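Local structure of uncharacterized protein MJ0764 (Methanocaldococcus jannaschii, 2B8M) at residues 16-21 and 38-43; 49-52 and 57-60; 84-89 and 94-99. The protein is of unknown function but adopts the double-stranded beta-helix fold of the RmlC-like cupins, a family that includes many enzymes and small-molecule-binding proteins. One frame throughout, in Å; residues are numbered along the deposited sequence.

Contact 1 (16-21 and 38-43). With EDO (1,2-ethanediol), chain F; SO4 (sulfate ion), chain C; EDO (1,2-ethanediol), chain H; SO4 (sulfate ion), chain B.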
ATOM      1  N   LYS A  16       3.075  17.952  -7.593  1.00 21.73           N
ATOM      2  CA  LYS A  16       4.035  16.904  -7.335  1.00 22.01           C
ATOM      3  C   LYS A  16       4.252  16.722  -5.841  1.00 23.54           C
ATOM      4  O   LYS A  16       4.619  17.670  -5.123  1.00 22.96           O
ATOM      5  CB  LYS A  16       5.378  17.193  -8.025  1.00 22.04           C
ATOM      6  CG  LYS A  16       6.332  16.054  -7.919  1.00 22.69           C
ATOM      7  CD  LYS A  16       7.546  16.180  -8.844  1.00 27.86           C
ATOM      8  CE  LYS A  16       8.491  15.001  -8.632  1.00 26.08           C
ATOM      9  NZ  LYS A  16       9.784  15.076  -9.409  1.00 29.92           N
ATOM     10  N   VAL A  17       4.039  15.487  -5.379  1.00 21.50           N
ATOM     11  CA  VAL A  17       4.135  15.112  -3.972  1.00 24.85           C
ATOM     12  C   VAL A  17       4.986  13.847  -3.914  1.00 22.93           C
ATOM     13  O   VAL A  17       4.691  12.891  -4.613  1.00 22.35           O
ATOM     14  CB  VAL A  17       2.710  14.762  -3.449  1.00 29.04           C
ATOM     15  CG1 VAL A  17       2.755  14.064  -2.153  1.00 27.19           C
ATOM     16  CG2 VAL A  17       1.823  15.995  -3.388  1.00 33.92           C
ATOM     17  N   VAL A  18       6.050  13.862  -3.121  1.00 21.03           N
ATOM     18  CA  VAL A  18       6.838  12.669  -2.783  1.00 22.31           C
ATOM     19  C   VAL A  18       6.932  12.522  -1.260  1.00 23.31           C
ATOM     20  O   VAL A  18       7.818  13.092  -0.610  1.00 24.10           O
ATOM     21  CB  VAL A  18       8.239  12.659  -3.434  1.00 23.63           C
ATOM     22  CG1 VAL A  18       9.002  11.405  -3.062  1.00 26.13           C
ATOM     23  CG2 VAL A  18       8.124  12.764  -4.951  1.00 25.60           C
ATOM     24  N   GLU A  19       6.024  11.729  -0.702  1.00 20.74           N
ATOM     25  CA  GLU A  19       5.900  11.555   0.737  1.00 20.09           C
ATOM     26  C   GLU A  19       6.505  10.241   1.217  1.00 22.68           C
ATOM     27  O   GLU A  19       5.911   9.170   1.047  1.00 21.94           O
ATOM     28  CB  GLU A  19       4.420  11.625   1.170  1.00 21.55           C
ATOM     29  CG  GLU A  19       3.813  12.932   0.865  1.00 25.97           C
ATOM     30  CD  GLU A  19       2.391  13.082   1.345  1.00 21.33           C
ATOM     31  OE1 GLU A  19       1.527  12.226   1.006  1.00 24.28           O
ATOM     32  OE2 GLU A  19       2.132  14.114   1.973  1.00 25.30           O
ATOM     33  N   LYS A  20       7.669  10.354   1.850  1.00 19.95           N
ATOM     34  CA  LYS A  20       8.387   9.201   2.369  1.00 21.38           C
ATOM     35  C   LYS A  20       7.949   9.025   3.792  1.00 21.04           C
ATOM     36  O   LYS A  20       8.546   9.561   4.704  1.00 25.53           O
ATOM     37  CB  LYS A  20       9.874   9.441   2.250  1.00 21.66           C
ATOM     38  CG  LYS A  20      10.276   9.487   0.766  1.00 27.25           C
ATOM     39  CD  LYS A  20      11.770   9.584   0.568  1.00 29.79           C
ATOM     40  CE  LYS A  20      12.435   8.202   0.539  1.00 41.70           C
ATOM     41  NZ  LYS A  20      13.930   8.271   0.625  1.00 44.27           N
ATOM     42  N   LEU A  21       6.847   8.299   3.954  1.00 21.22           N
ATOM     43  CA  LEU A  21       6.112   8.326   5.208  1.00 20.91           C
ATOM     44  C   LEU A  21       6.538   7.293   6.203  1.00 20.71           C
ATOM     45  O   LEU A  21       6.873   7.650   7.338  1.00 22.14           O
ATOM     46  CB  LEU A  21       4.625   8.200   4.935  1.00 21.75           C
ATOM     47  CG  LEU A  21       3.999   9.498   4.359  1.00 20.04           C
ATOM     48  CD1 LEU A  21       2.627   9.119   3.837  1.00 19.69           C
ATOM     49  CD2 LEU A  21       3.943  10.635   5.341  1.00 20.53           C
ATOM     50  N   GLU A  38       5.402  14.949 -15.210  1.00 20.61           N
ATOM     51  CA  GLU A  38       6.412  14.812 -14.186  1.00 21.47           C
ATOM     52  C   GLU A  38       6.907  13.398 -14.184  1.00 19.69           C
ATOM     53  O   GLU A  38       6.227  12.466 -14.650  1.00 21.48           O
ATOM     54  CB  GLU A  38       5.869  15.179 -12.793  1.00 20.84           C
ATOM     55  CG  GLU A  38       5.277  16.605 -12.695  1.00 25.67           C
ATOM     56  CD  GLU A  38       6.296  17.709 -12.517  1.00 37.12           C
ATOM     57  OE1 GLU A  38       7.462  17.442 -12.124  1.00 34.69           O
ATOM     58  OE2 GLU A  38       5.915  18.873 -12.779  1.00 51.21           O
ATOM     59  N   GLN A  39       8.080  13.207 -13.575  1.00 19.68           N
ATOM     60  CA  GLN A  39       8.615  11.875 -13.411  1.00 19.68           C
ATOM     61  C   GLN A  39       9.509  11.767 -12.195  1.00 19.26           C
ATOM     62  O   GLN A  39       9.990  12.769 -11.691  1.00 19.75           O
ATOM     63  CB  GLN A  39       9.381  11.458 -14.644  1.00 18.60           C
ATOM     64  CG  GLN A  39      10.615  12.267 -14.970  1.00 19.73           C
ATOM     65  CD  GLN A  39      11.044  12.017 -16.386  1.00 23.52           C
ATOM     66  OE1 GLN A  39      10.299  12.330 -17.303  1.00 29.90           O
ATOM     67  NE2 GLN A  39      12.216  11.410 -16.584  1.00 24.72           N
HETATM   68  N   MSE A  40       9.736  10.527 -11.766  1.00 19.78           N
HETATM   69  CA  MSE A  40      10.676  10.222 -10.682  1.00 19.92           C
HETATM   70  C   MSE A  40      12.103   9.972 -11.213  1.00 20.24           C
HETATM   71  O   MSE A  40      12.309   9.703 -12.391  1.00 18.78           O
HETATM   72  CB  MSE A  40      10.209   8.995  -9.899  1.00 21.03           C
HETATM   73  CG  MSE A  40       8.826   9.106  -9.307  1.00 25.65           C
HETATM   74 SE   MSE A  40       8.766  10.464  -7.938  0.75 35.00          SE
HETATM   75  CE  MSE A  40       9.846   9.560  -6.538  1.00 34.85           C
ATOM     76  N   PRO A  41      13.107  10.037 -10.319  1.00 19.58           N
ATOM     77  CA  PRO A  41      14.478   9.772 -10.769  1.00 17.33           C
ATOM     78  C   PRO A  41      14.643   8.360 -11.295  1.00 21.06           C
ATOM     79  O   PRO A  41      14.027   7.428 -10.757  1.00 20.24           O
ATOM     80  CB  PRO A  41      15.306   9.980  -9.486  1.00 19.63           C
ATOM     81  CG  PRO A  41      14.483  10.945  -8.704  1.00 19.68           C
ATOM     82  CD  PRO A  41      13.093  10.399  -8.903  1.00 21.86           C
ATOM     83  N   LYS A  42      15.461   8.205 -12.326  1.00 21.65           N
ATOM     84  CA  LYS A  42      15.849   6.873 -12.776  1.00 21.09           C
ATOM     85  C   LYS A  42      16.826   6.272 -11.780  1.00 19.82           C
ATOM     86  O   LYS A  42      17.758   6.933 -11.331  1.00 18.04           O
ATOM     87  CB  LYS A  42      16.488   6.900 -14.162  1.00 22.87           C
ATOM     88  CG  LYS A  42      16.794   5.509 -14.700  1.00 24.95           C
ATOM     89  CD  LYS A  42      17.359   5.537 -16.091  1.00 28.25           C
ATOM     90  CE  LYS A  42      16.283   5.797 -17.093  1.00 36.78           C
ATOM     91  NZ  LYS A  42      16.741   5.401 -18.460  1.00 45.16           N
ATOM     92  N   HIS A  43      16.607   5.015 -11.434  1.00 21.55           N
ATOM     93  CA  HIS A  43      17.411   4.369 -10.400  1.00 21.98           C
ATOM     94  C   HIS A  43      17.166   2.878 -10.419  1.00 21.49           C
ATOM     95  O   HIS A  43      16.229   2.410 -11.035  1.00 20.59           O
ATOM     96  CB  HIS A  43      17.065   4.924  -9.000  1.00 22.19           C
ATOM     97  CG  HIS A  43      15.702   4.553  -8.515  1.00 21.55           C
ATOM     98  ND1 HIS A  43      14.557   5.132  -9.019  1.00 27.03           N
ATOM     99  CD2 HIS A  43      15.291   3.647  -7.593  1.00 29.42           C
ATOM    100  CE1 HIS A  43      13.502   4.614  -8.411  1.00 26.05           C
ATOM    101  NE2 HIS A  43      13.919   3.714  -7.541  1.00 29.91           N
TER
HETATM  102  C1  EDO F 121       7.559  16.446  -0.795  1.00 34.12           C
HETATM  103  O1  EDO F 121       7.308  16.276  -2.200  1.00 27.85           O
HETATM  104  C2  EDO F 121       6.330  15.999  -0.014  1.00 22.59           C
HETATM  105  O2  EDO F 121       5.148  16.305  -0.749  1.00 37.47           O
HETATM  106  S   SO4 C 118      18.948   7.640 -19.976  1.00 39.50           S
HETATM  107  O1  SO4 C 118      19.242   6.278 -20.426  1.00 40.43           O
HETATM  108  O2  SO4 C 118      18.302   8.379 -21.091  1.00 33.53           O
HETATM  109  O3  SO4 C 118      18.001   7.523 -18.857  1.00 38.18           O
HETATM  110  O4  SO4 C 118      20.194   8.352 -19.612  1.00 19.12           O
HETATM  111  C1  EDO H 123       9.725   3.356  -5.968  1.00 36.03           C
HETATM  112  O1  EDO H 123       9.574   4.660  -6.511  1.00 37.61           O
HETATM  113  C2  EDO H 123      10.946   2.656  -6.528  1.00 35.75           C
HETATM  114  O2  EDO H 123      12.032   2.680  -5.607  1.00 35.19           O
HETATM  115  S   SO4 B 117      15.317   4.792   0.119  1.00 36.42           S
HETATM  116  O1  SO4 B 117      15.559   3.679   1.041  1.00 46.10           O
HETATM  117  O2  SO4 B 117      14.227   5.627   0.632  1.00 48.67           O
HETATM  118  O3  SO4 B 117      16.522   5.609  -0.022  1.00 52.71           O
HETATM  119  O4  SO4 B 117      14.952   4.273  -1.193  1.00 55.28           O

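Contact 2 (49-52 and 57-60)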
ATOM      1  N   VAL A  49       9.883  -4.197  -4.694  1.00 17.72           N
ATOM      2  CA  VAL A  49       8.948  -3.048  -4.809  1.00 19.33           C
ATOM      3  C   VAL A  49       7.591  -3.476  -5.306  1.00 21.81           C
ATOM      4  O   VAL A  49       7.483  -4.265  -6.241  1.00 20.50           O
ATOM      5  CB  VAL A  49       9.499  -1.976  -5.776  1.00 20.34           C
ATOM      6  CG1 VAL A  49       8.493  -0.803  -6.017  1.00 23.29           C
ATOM      7  CG2 VAL A  49      10.836  -1.466  -5.287  1.00 26.58           C
ATOM      8  N   HIS A  50       6.564  -2.917  -4.680  1.00 19.96           N
ATOM      9  CA  HIS A  50       5.208  -2.928  -5.208  1.00 18.31           C
ATOM     10  C   HIS A  50       4.620  -1.532  -5.270  1.00 21.50           C
ATOM     11  O   HIS A  50       4.685  -0.775  -4.304  1.00 22.55           O
ATOM     12  CB  HIS A  50       4.271  -3.841  -4.412  1.00 18.15           C
ATOM     13  CG  HIS A  50       4.600  -5.284  -4.519  1.00 22.33           C
ATOM     14  ND1 HIS A  50       5.563  -5.875  -3.732  1.00 19.34           N
ATOM     15  CD2 HIS A  50       4.135  -6.254  -5.348  1.00 23.75           C
ATOM     16  CE1 HIS A  50       5.640  -7.163  -4.043  1.00 19.39           C
ATOM     17  NE2 HIS A  50       4.823  -7.404  -5.047  1.00 23.09           N
ATOM     18  N   LEU A  51       4.083  -1.228  -6.438  1.00 18.13           N
ATOM     19  CA  LEU A  51       3.553   0.066  -6.802  1.00 17.36           C
ATOM     20  C   LEU A  51       2.039  -0.105  -6.816  1.00 20.57           C
ATOM     21  O   LEU A  51       1.506  -0.848  -7.619  1.00 22.58           O
ATOM     22  CB  LEU A  51       4.067   0.478  -8.207  1.00 20.38           C
ATOM     23  CG  LEU A  51       5.591   0.539  -8.305  1.00 16.71           C
ATOM     24  CD1 LEU A  51       5.993   0.814  -9.746  1.00 24.57           C
ATOM     25  CD2 LEU A  51       6.135   1.584  -7.360  1.00 24.45           C
ATOM     26  N   ILE A  52       1.342   0.575  -5.909  1.00 20.10           N
ATOM     27  CA  ILE A  52      -0.109   0.445  -5.814  1.00 20.30           C
ATOM     28  C   ILE A  52      -0.741   1.682  -6.443  1.00 19.75           C
ATOM     29  O   ILE A  52      -0.722   2.780  -5.874  1.00 20.73           O
ATOM     30  CB  ILE A  52      -0.571   0.284  -4.331  1.00 19.15           C
ATOM     31  CG1 ILE A  52       0.091  -0.921  -3.648  1.00 20.36           C
ATOM     32  CG2 ILE A  52      -2.082   0.180  -4.312  1.00 20.26           C
ATOM     33  CD1 ILE A  52      -0.064  -0.951  -2.139  1.00 21.85           C
ATOM     34  N   GLU A  57      -2.499   7.035 -14.726  1.00 18.31           N
ATOM     35  CA  GLU A  57      -1.793   6.058 -15.524  1.00 20.04           C
ATOM     36  C   GLU A  57      -0.302   6.292 -15.401  1.00 19.68           C
ATOM     37  O   GLU A  57       0.178   7.422 -15.568  1.00 20.00           O
ATOM     38  CB  GLU A  57      -2.217   6.197 -16.982  1.00 20.12           C
ATOM     39  CG  GLU A  57      -1.553   5.200 -17.948  1.00 22.62           C
ATOM     40  CD  GLU A  57      -2.158   5.279 -19.340  1.00 27.03           C
ATOM     41  OE1 GLU A  57      -3.379   5.538 -19.438  1.00 41.38           O
ATOM     42  OE2 GLU A  57      -1.419   5.106 -20.327  1.00 31.40           O
HETATM   43  N   MSE A  58       0.419   5.207 -15.109  1.00 19.92           N
HETATM   44  CA  MSE A  58       1.850   5.230 -14.955  1.00 22.48           C
HETATM   45  C   MSE A  58       2.483   4.664 -16.194  1.00 22.18           C
HETATM   46  O   MSE A  58       2.009   3.679 -16.710  1.00 24.34           O
HETATM   47  CB  MSE A  58       2.246   4.332 -13.779  1.00 22.06           C
HETATM   48  CG  MSE A  58       3.735   4.142 -13.652  1.00 19.01           C
HETATM   49 SE   MSE A  58       4.158   2.875 -12.237  1.00 33.54          SE
HETATM   50  CE  MSE A  58       3.427   3.953 -10.670  1.00 25.41           C
ATOM     51  N   THR A  59       3.572   5.281 -16.643  1.00 20.02           N
ATOM     52  CA  THR A  59       4.414   4.727 -17.670  1.00 19.88           C
ATOM     53  C   THR A  59       5.686   4.286 -16.959  1.00 22.39           C
ATOM     54  O   THR A  59       6.435   5.099 -16.392  1.00 23.07           O
ATOM     55  CB  THR A  59       4.659   5.762 -18.784  1.00 21.13           C
ATOM     56  OG1 THR A  59       3.413   6.114 -19.366  1.00 24.44           O
ATOM     57  CG2 THR A  59       5.535   5.200 -19.875  1.00 19.91           C
ATOM     58  N   LEU A  60       5.912   2.979 -16.981  1.00 19.42           N
ATOM     59  CA  LEU A  60       6.992   2.328 -16.255  1.00 19.61           C
ATOM     60  C   LEU A  60       7.959   1.688 -17.249  1.00 18.82           C
ATOM     61  O   LEU A  60       7.587   0.855 -18.048  1.00 20.47           O
ATOM     62  CB  LEU A  60       6.399   1.229 -15.370  1.00 20.31           C
ATOM     63  CG  LEU A  60       7.423   0.472 -14.536  1.00 22.71           C
ATOM     64  CD1 LEU A  60       8.057   1.388 -13.514  1.00 23.24           C
ATOM     65  CD2 LEU A  60       6.761  -0.722 -13.853  1.00 22.36           C
TER

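Contact 3 (84-89 and 94-99)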
HETATM    1  N   MSE A  84      14.730   1.236 -13.099  1.00 20.43           N
HETATM    2  CA  MSE A  84      13.373   1.679 -13.354  1.00 20.49           C
HETATM    3  C   MSE A  84      13.217   3.176 -13.515  1.00 19.62           C
HETATM    4  O   MSE A  84      13.990   3.998 -12.981  1.00 20.32           O
HETATM    5  CB  MSE A  84      12.437   1.260 -12.228  1.00 19.96           C
HETATM    6  CG  MSE A  84      12.873   1.772 -10.871  1.00 21.06           C
HETATM    7 SE   MSE A  84      11.840   0.988  -9.396  0.75 32.22          SE
HETATM    8  CE  MSE A  84      10.181   1.662  -9.879  1.00 26.22           C
ATOM      9  N   LEU A  85      12.209   3.510 -14.298  1.00 19.64           N
ATOM     10  CA  LEU A  85      11.753   4.884 -14.426  1.00 20.66           C
ATOM     11  C   LEU A  85      10.227   4.934 -14.413  1.00 19.26           C
ATOM     12  O   LEU A  85       9.573   4.179 -15.165  1.00 17.79           O
ATOM     13  CB  LEU A  85      12.212   5.444 -15.736  1.00 18.29           C
ATOM     14  CG  LEU A  85      11.743   6.849 -16.074  1.00 23.98           C
ATOM     15  CD1 LEU A  85      12.275   7.796 -15.041  1.00 21.81           C
ATOM     16  CD2 LEU A  85      12.118   7.211 -17.470  1.00 24.71           C
ATOM     17  N   ILE A  86       9.699   5.815 -13.558  1.00 20.26           N
ATOM     18  CA  ILE A  86       8.285   6.086 -13.461  1.00 19.46           C
ATOM     19  C   ILE A  86       7.998   7.454 -13.978  1.00 21.16           C
ATOM     20  O   ILE A  86       8.502   8.448 -13.448  1.00 19.00           O
ATOM     21  CB  ILE A  86       7.798   6.000 -11.996  1.00 18.45           C
ATOM     22  CG1 ILE A  86       7.904   4.557 -11.477  1.00 19.61           C
ATOM     23  CG2 ILE A  86       6.370   6.468 -11.834  1.00 17.81           C
ATOM     24  CD1 ILE A  86       7.684   4.465  -9.968  1.00 21.04           C
ATOM     25  N   GLN A  87       7.118   7.510 -14.959  1.00 19.90           N
ATOM     26  CA  GLN A  87       6.669   8.752 -15.571  1.00 20.07           C
ATOM     27  C   GLN A  87       5.150   8.831 -15.596  1.00 18.36           C
ATOM     28  O   GLN A  87       4.469   7.807 -15.670  1.00 20.20           O
ATOM     29  CB  GLN A  87       7.151   8.854 -17.014  1.00 21.91           C
ATOM     30  CG  GLN A  87       8.636   8.749 -17.247  1.00 22.95           C
ATOM     31  CD  GLN A  87       8.904   8.713 -18.716  1.00 20.63           C
ATOM     32  OE1 GLN A  87       9.348   9.709 -19.324  1.00 28.75           O
ATOM     33  NE2 GLN A  87       8.609   7.580 -19.324  1.00 16.97           N
ATOM     34  N   ASN A  88       4.611  10.051 -15.466  1.00 18.49           N
ATOM     35  CA  ASN A  88       3.253  10.309 -15.846  1.00 19.09           C
ATOM     36  C   ASN A  88       3.174  11.095 -17.123  1.00 18.62           C
ATOM     37  O   ASN A  88       3.336  12.318 -17.155  1.00 18.90           O
ATOM     38  CB  ASN A  88       2.469  11.023 -14.746  1.00 18.63           C
ATOM     39  CG  ASN A  88       0.996  11.236 -15.115  1.00 17.20           C
ATOM     40  OD1 ASN A  88       0.474  10.637 -16.064  1.00 17.13           O
ATOM     41  ND2 ASN A  88       0.348  12.126 -14.408  1.00 17.92           N
ATOM     42  N   ILE A  89       2.914  10.370 -18.193  1.00 20.94           N
ATOM     43  CA  ILE A  89       2.744  10.962 -19.510  1.00 20.56           C
ATOM     44  C   ILE A  89       1.260  11.112 -19.865  1.00 20.35           C
ATOM     45  O   ILE A  89       0.855  12.101 -20.476  1.00 16.95           O
ATOM     46  CB  ILE A  89       3.423  10.085 -20.553  1.00 23.36           C
ATOM     47  CG1 ILE A  89       4.911   9.947 -20.227  1.00 21.26           C
ATOM     48  CG2 ILE A  89       3.235  10.657 -21.956  1.00 23.86           C
ATOM     49  CD1 ILE A  89       5.653   9.040 -21.169  1.00 26.03           C
ATOM     50  N   LEU A  94      -1.281  11.178 -11.561  1.00 20.14           N
ATOM     51  CA  LEU A  94      -0.963   9.799 -11.248  1.00 19.11           C
ATOM     52  C   LEU A  94      -0.661   9.782  -9.786  1.00 20.95           C
ATOM     53  O   LEU A  94       0.171  10.573  -9.339  1.00 18.91           O
ATOM     54  CB  LEU A  94       0.306   9.352 -11.949  1.00 18.12           C
ATOM     55  CG  LEU A  94       1.078   8.070 -11.574  1.00 19.05           C
ATOM     56  CD1 LEU A  94       0.219   6.812 -11.712  1.00 21.55           C
ATOM     57  CD2 LEU A  94       2.249   7.926 -12.438  1.00 21.30           C
ATOM     58  N   GLU A  95      -1.329   8.890  -9.077  1.00 19.25           N
ATOM     59  CA  GLU A  95      -1.178   8.728  -7.650  1.00 18.60           C
ATOM     60  C   GLU A  95      -0.936   7.256  -7.331  1.00 21.89           C
ATOM     61  O   GLU A  95      -1.712   6.394  -7.741  1.00 18.79           O
ATOM     62  CB  GLU A  95      -2.419   9.254  -6.911  1.00 19.51           C
ATOM     63  CG  GLU A  95      -2.209   9.288  -5.433  1.00 17.62           C
ATOM     64  CD  GLU A  95      -3.379   9.855  -4.666  1.00 29.27           C
ATOM     65  OE1 GLU A  95      -4.371  10.239  -5.312  1.00 35.39           O
ATOM     66  OE2 GLU A  95      -3.313   9.902  -3.412  1.00 28.23           O
ATOM     67  N   PHE A  96       0.129   6.977  -6.583  1.00 19.15           N
ATOM     68  CA  PHE A  96       0.458   5.591  -6.192  1.00 20.61           C
ATOM     69  C   PHE A  96       1.118   5.533  -4.825  1.00 21.10           C
ATOM     70  O   PHE A  96       1.654   6.541  -4.343  1.00 21.40           O
ATOM     71  CB  PHE A  96       1.279   4.852  -7.252  1.00 20.76           C
ATOM     72  CG  PHE A  96       2.545   5.506  -7.609  1.00 16.77           C
ATOM     73  CD1 PHE A  96       2.551   6.615  -8.422  1.00 22.16           C
ATOM     74  CD2 PHE A  96       3.751   5.022  -7.142  1.00 19.26           C
ATOM     75  CE1 PHE A  96       3.765   7.239  -8.772  1.00 20.24           C
ATOM     76  CE2 PHE A  96       4.947   5.625  -7.458  1.00 22.39           C
ATOM     77  CZ  PHE A  96       4.959   6.753  -8.265  1.00 19.90           C
ATOM     78  N   PHE A  97       1.062   4.359  -4.216  1.00 20.47           N
ATOM     79  CA  PHE A  97       1.906   4.032  -3.090  1.00 19.74           C
ATOM     80  C   PHE A  97       3.027   3.125  -3.515  1.00 18.51           C
ATOM     81  O   PHE A  97       2.860   2.306  -4.410  1.00 22.51           O
ATOM     82  CB  PHE A  97       1.115   3.373  -1.964  1.00 20.66           C
ATOM     83  CG  PHE A  97       0.046   4.269  -1.413  1.00 20.42           C
ATOM     84  CD1 PHE A  97      -1.221   4.309  -1.989  1.00 25.31           C
ATOM     85  CD2 PHE A  97       0.326   5.102  -0.335  1.00 20.70           C
ATOM     86  CE1 PHE A  97      -2.160   5.172  -1.487  1.00 26.12           C
ATOM     87  CE2 PHE A  97      -0.629   5.942   0.175  1.00 22.48           C
ATOM     88  CZ  PHE A  97      -1.856   5.988  -0.399  1.00 21.98           C
ATOM     89  N   VAL A  98       4.149   3.275  -2.827  1.00 20.03           N
ATOM     90  CA  VAL A  98       5.313   2.446  -3.030  1.00 20.16           C
ATOM     91  C   VAL A  98       5.508   1.666  -1.745  1.00 20.46           C
ATOM     92  O   VAL A  98       5.596   2.263  -0.690  1.00 21.33           O
ATOM     93  CB  VAL A  98       6.571   3.284  -3.281  1.00 21.05           C
ATOM     94  CG1 VAL A  98       7.770   2.419  -3.440  1.00 23.60           C
ATOM     95  CG2 VAL A  98       6.410   4.160  -4.518  1.00 21.23           C
ATOM     96  N   VAL A  99       5.533   0.333  -1.852  1.00 21.66           N
ATOM     97  CA  VAL A  99       5.734  -0.535  -0.715  1.00 19.92           C
ATOM     98  C   VAL A  99       7.038  -1.268  -0.962  1.00 19.62           C
ATOM     99  O   VAL A  99       7.247  -1.874  -2.010  1.00 21.53           O
ATOM    100  CB  VAL A  99       4.584  -1.548  -0.562  1.00 20.93           C
ATOM    101  CG1 VAL A  99       4.920  -2.587   0.518  1.00 24.06           C
ATOM    102  CG2 VAL A  99       3.269  -0.845  -0.319  1.00 24.57           C
TER

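Contact 1 (16-21 and 38-43)
Val18, and Lys16 just before the strand, both point toward 38-43. The Lys16 chain runs fully extended, with CG anti to the backbone N (chi1 -173°). This stretch carries its ammonium to the loop backbone, where Lys16 NZ bonds to Gln39 O at 3.3 Å. The donor sits 32° out of the carbonyl plane, and the bond is long. Lys16 and Glu38 cross obliquely. Lys16 CD lies 3.5 Å from Glu38 OE1, while Lys16 NZ stays 4.3 Å from that oxygen. Too far for a salt bridge, the opposite charges probably still favour each other. Val18 and the selenomethionine Met40 meet tip to tip. Val18 CG2 is 3.8 Å from Met40 SE, and Met40 CE lies equally far, 4.0 Å, from Val18 CG1 and CG2. Bends at chi2 and chi3 fold the Met40 end toward the valine. Met40 also packs on Ile32. At the start of strand 43-44, His43 ND1 bonds to Pro41 O at 2.9 Å. His43 NE2 shares a hydrogen bond with an ethanediol. This surface contact joins an outer strand of the five-stranded sheet to the connection between strands 28-35 and 43-44, which passes from one sheet of the cupin double-stranded beta-helix to the other.

Contact 2 (49-52 and 57-60)
Leu51, Met58 and Leu60 bring no flat group of their own, so nothing stacks between the two segments. The ring beside them is Phe96, and the Met58 CE methyl sits over one of its faces. The imidazole of His50 lies on the other side of strand 49-52, where it meets the Tyr77 ring with the planes at about 30° and packs on Val22 of the second subunit. Between the segments the contact is purely apolar. Leu51 CD1 touches the selenium of the selenomethionine Met58, with CD1 to SE at 3.7 Å. The two side chains cross at about a right angle. Met58 is extended as far as SE, so the selenium reaches across to the leucine. The turn at chi3, -64°, then swings CE onto Phe96. Leu60 adds a looser touch, its CD1 4.3 Å from Leu51 CD1. The strands follow one another in the chain but belong to opposite sheets of the cupin beta-sandwich, and no hydrogen bond joins the two segments. Leu51 CA and Met58 CA are 9.8 Å apart, a gap filled by side chains. Ile86 touches Leu51, Met58 and Leu60 alike from strand 83-87, and Val98 lies against Leu51 from strand 93-100. Ile52, on the outward face of its own sheet, packs on Phe97 of the second subunit.

Contact 3 (84-89 and 94-99)
Ile86 presents two methyls to the far end of the Phe96 ring. Ile86 CG2 lies 3.8 Å from Phe96 CZ, and Ile86 CD1 is 3.9 Å from Phe96 CE2. CG2 approaches the ring obliquely. Phe96 CG stands between its own backbone N and carbonyl carbon (chi1 57°), and the ring projects from strand 94-99 toward the isoleucine. With alanine at Ile86, both methyl contacts to the Phe96 ring would go, and the ring end would probably be left with a gap and more freedom to move. Gln87 takes part through its backbone: Gln87 O borders Leu94, 3.9 Å from Leu94 CD2. Asn88 comes next and slides past Leu94 in the opposite direction. Its amide carbon, Asn88 CG, is 3.7 Å from Leu94 CB. Asn88 ND2 lies 3.4 Å from Leu94 N, but both are donors and do not bond. The amide is instead held at both ends, ND2 by Leu34 O and OD1 by Ser91 OG. The two strands, at 136° to each other, come from opposite sheets of the cupin sandwich. Their contact rests on apolar packing, and the buried Asn88 amide at its end is satisfied by neighbours outside the two segments.

Overall arrangement
The three contacts follow one another along the chain and tie together the two sheets of one cupin domain. Contacts 2 and 3 have centres 5 Å apart and use neighbouring strands in both sheets. Backbone bonds join them, such as Ile52 N to Phe97 O at 2.7 Å. Contact 3 meets contact 1 through Met40 N to Ile86 O at 2.9 Å; those centres are 8 Å apart. Contacts 1 and 2 do not touch, with nearest atoms about 6 Å apart. An ethanediol bonded to His43 also comes within about 4 Å of the Leu51 and Ile86 side chains. It probably derives from crystallisation, but may mark a pocket reached by all three contacts.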